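Side-chain contact in ATP-dependent Clp protease proteolytic subunit (Listeria monocytogenes, PDB 4JCQ), which probably cleaves peptide bonds in misfolded and other proteins as the serine-protease component of the ATP-dependent Clp system: residues 71-74 with 75-78. Sequence-based numbering, arbitrary orientation.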
ATOM      1  N   HIS H  71      16.779 -24.494   0.125  1.00 21.13           N
ATOM      2  CA  HIS H  71      17.663 -25.606  -0.248  1.00 21.84           C
ATOM      3  C   HIS H  71      16.883 -26.879  -0.461  1.00 22.92           C
ATOM      4  O   HIS H  71      17.008 -27.522  -1.508  1.00 24.26           O
ATOM      5  CB  HIS H  71      18.741 -25.810   0.817  1.00 21.63           C
ATOM      6  CG  HIS H  71      19.565 -27.069   0.631  1.00 22.90           C
ATOM      7  ND1 HIS H  71      19.126 -28.286   1.006  1.00 24.22           N
ATOM      8  CD2 HIS H  71      20.841 -27.259   0.103  1.00 23.11           C
ATOM      9  CE1 HIS H  71      20.064 -29.210   0.724  1.00 24.35           C
ATOM     10  NE2 HIS H  71      21.115 -28.580   0.173  1.00 24.28           N
ATOM     11  N   ASP H  72      16.071 -27.244   0.528  1.00 23.05           N
ATOM     12  CA  ASP H  72      15.309 -28.493   0.490  1.00 24.52           C
ATOM     13  C   ASP H  72      14.188 -28.484  -0.548  1.00 25.65           C
ATOM     14  O   ASP H  72      13.905 -29.514  -1.159  1.00 27.06           O
ATOM     15  CB  ASP H  72      14.763 -28.840   1.879  1.00 24.81           C
ATOM     16  CG  ASP H  72      15.834 -29.380   2.817  1.00 26.05           C
ATOM     17  OD1 ASP H  72      15.499 -29.701   3.976  1.00 26.95           O
ATOM     18  OD2 ASP H  72      17.010 -29.485   2.404  1.00 26.65           O
ATOM     19  N   MET H  73      13.562 -27.326  -0.756  1.00 25.94           N
ATOM     20  CA  MET H  73      12.511 -27.192  -1.773  1.00 27.11           C
ATOM     21  C   MET H  73      13.060 -27.376  -3.186  1.00 27.27           C
ATOM     22  O   MET H  73      12.392 -27.959  -4.045  1.00 27.55           O
ATOM     23  CB  MET H  73      11.780 -25.849  -1.653  1.00 27.80           C
ATOM     24  CG  MET H  73      10.794 -25.757  -0.491  1.00 31.31           C
ATOM     25  SD  MET H  73       9.477 -26.998  -0.480  1.00 36.76           S
ATOM     26  CE  MET H  73       8.750 -26.774  -2.098  1.00 30.06           C
ATOM     27  N   ILE H  74      14.276 -26.877  -3.414  1.00 26.75           N
ATOM     28  CA  ILE H  74      14.982 -27.065  -4.684  1.00 27.09           C
ATOM     29  C   ILE H  74      15.184 -28.553  -4.980  1.00 28.98           C
ATOM     30  O   ILE H  74      14.933 -29.005  -6.097  1.00 29.51           O
ATOM     31  CB  ILE H  74      16.332 -26.302  -4.704  1.00 26.10           C
ATOM     32  CG1 ILE H  74      16.092 -24.798  -4.886  1.00 25.06           C
ATOM     33  CG2 ILE H  74      17.248 -26.822  -5.807  1.00 26.38           C
ATOM     34  CD1 ILE H  74      17.283 -23.929  -4.533  1.00 23.85           C
ATOM     35  N   LYS H  75      15.619 -29.307  -3.971  1.00 29.89           N
ATOM     36  CA  LYS H  75      15.820 -30.751  -4.110  1.00 33.15           C
ATOM     37  C   LYS H  75      14.506 -31.538  -4.133  1.00 33.75           C
ATOM     38  O   LYS H  75      14.438 -32.614  -4.730  1.00 35.40           O
ATOM     39  CB  LYS H  75      16.732 -31.282  -3.001  1.00 35.22           C
ATOM     40  CG  LYS H  75      18.190 -30.877  -3.150  1.00 36.30           C
ATOM     41  CD  LYS H  75      19.096 -31.751  -2.298  1.00 41.44           C
ATOM     42  CE  LYS H  75      20.560 -31.477  -2.600  1.00 44.16           C
ATOM     43  NZ  LYS H  75      21.459 -32.449  -1.921  1.00 50.28           N
ATOM     44  N   PHE H  76      13.474 -30.993  -3.489  1.00 32.30           N
ATOM     45  CA  PHE H  76      12.177 -31.665  -3.357  1.00 34.96           C
ATOM     46  C   PHE H  76      11.397 -31.748  -4.670  1.00 35.34           C
ATOM     47  O   PHE H  76      10.865 -32.806  -5.012  1.00 35.77           O
ATOM     48  CB  PHE H  76      11.328 -30.990  -2.269  1.00 35.13           C
ATOM     49  CG  PHE H  76       9.967 -31.602  -2.083  1.00 38.61           C
ATOM     50  CD1 PHE H  76       9.814 -32.804  -1.395  1.00 40.34           C
ATOM     51  CD2 PHE H  76       8.831 -30.972  -2.587  1.00 39.23           C
ATOM     52  CE1 PHE H  76       8.558 -33.367  -1.222  1.00 42.53           C
ATOM     53  CE2 PHE H  76       7.573 -31.531  -2.416  1.00 41.61           C
ATOM     54  CZ  PHE H  76       7.437 -32.730  -1.732  1.00 43.77           C
ATOM     55  N   ILE H  77      11.330 -30.633  -5.393  1.00 34.11           N
ATOM     56  CA  ILE H  77      10.545 -30.556  -6.629  1.00 35.33           C
ATOM     57  C   ILE H  77      11.120 -31.447  -7.732  1.00 35.38           C
ATOM     58  O   ILE H  77      12.321 -31.724  -7.753  1.00 33.31           O
ATOM     59  CB  ILE H  77      10.374 -29.098  -7.128  1.00 34.18           C
ATOM     60  CG1 ILE H  77      11.736 -28.444  -7.405  1.00 33.50           C
ATOM     61  CG2 ILE H  77       9.554 -28.288  -6.127  1.00 30.71           C
ATOM     62  CD1 ILE H  77      11.660 -27.133  -8.159  1.00 32.50           C
ATOM     63  N   LYS H  78      10.251 -31.900  -8.634  1.00 37.18           N
ATOM     64  CA  LYS H  78      10.655 -32.797  -9.719  1.00 39.11           C
ATOM     65  C   LYS H  78      11.563 -32.167 -10.785  1.00 35.75           C
ATOM     66  O   LYS H  78      12.535 -32.801 -11.197  1.00 35.48           O
ATOM     67  CB  LYS H  78       9.439 -33.480 -10.361  1.00 44.98           C
ATOM     68  CG  LYS H  78       9.065 -34.801  -9.702  1.00 54.80           C
ATOM     69  CD  LYS H  78       7.863 -35.462 -10.365  1.00 63.92           C
ATOM     70  CE  LYS H  78       6.555 -34.993  -9.748  1.00 69.38           C
ATOM     71  NZ  LYS H  78       5.383 -35.743 -10.276  1.00 71.95           N
TER
HETATM   72  O   HOH W   1      23.200 -29.717  -1.229  1.00 28.28           O
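A single water ties His71 to Lys75 one helical turn further on: its O lies 2.8 Å from His71 NE2, in the plane of the imidazole, and accepts a weak bond from Lys75 NZ. The lysine chain, extended beyond CG, slants past the ring and brings Lys75 CE to 4.0 Å from His71 NE2. At the other ring nitrogen, His71 ND1 donates in the ring plane to Asp72 OD2 (2.8 Å), on the anti side of the carboxylate and 23° out of its plane. A chi1 of 171°, with CG anti to the backbone N, places the His71 ring beside Lys75; the bonds at ND1 and NE2 should then fix its rotation. A Met-aromatic contact follows: Met73 SD stands 5.4 Å from the centroid of the Phe76 ring, obliquely, and Met73 CE lies 4.2 Å from Phe76 CD2 and 4.4 Å from Ile77 CG2. Helical bonding continues through Phe76 N to Asp72 O (2.8 Å) and Ile77 N to Met73 O (3.2 Å), before Ile77 departs from helical geometry. This is the C-terminal end of helix 64-76, which links strands 53-59 and 81-86 in a beta-alpha-beta unit. Asn110 N of a second subunit is hydrogen-bonded to Asp72 OD1, and Phe56 of that subunit packs on Met73; within the chain, Met73 and Ile74 pack on helix 32-48, and Ile74 and Ile77 on strand 53-59.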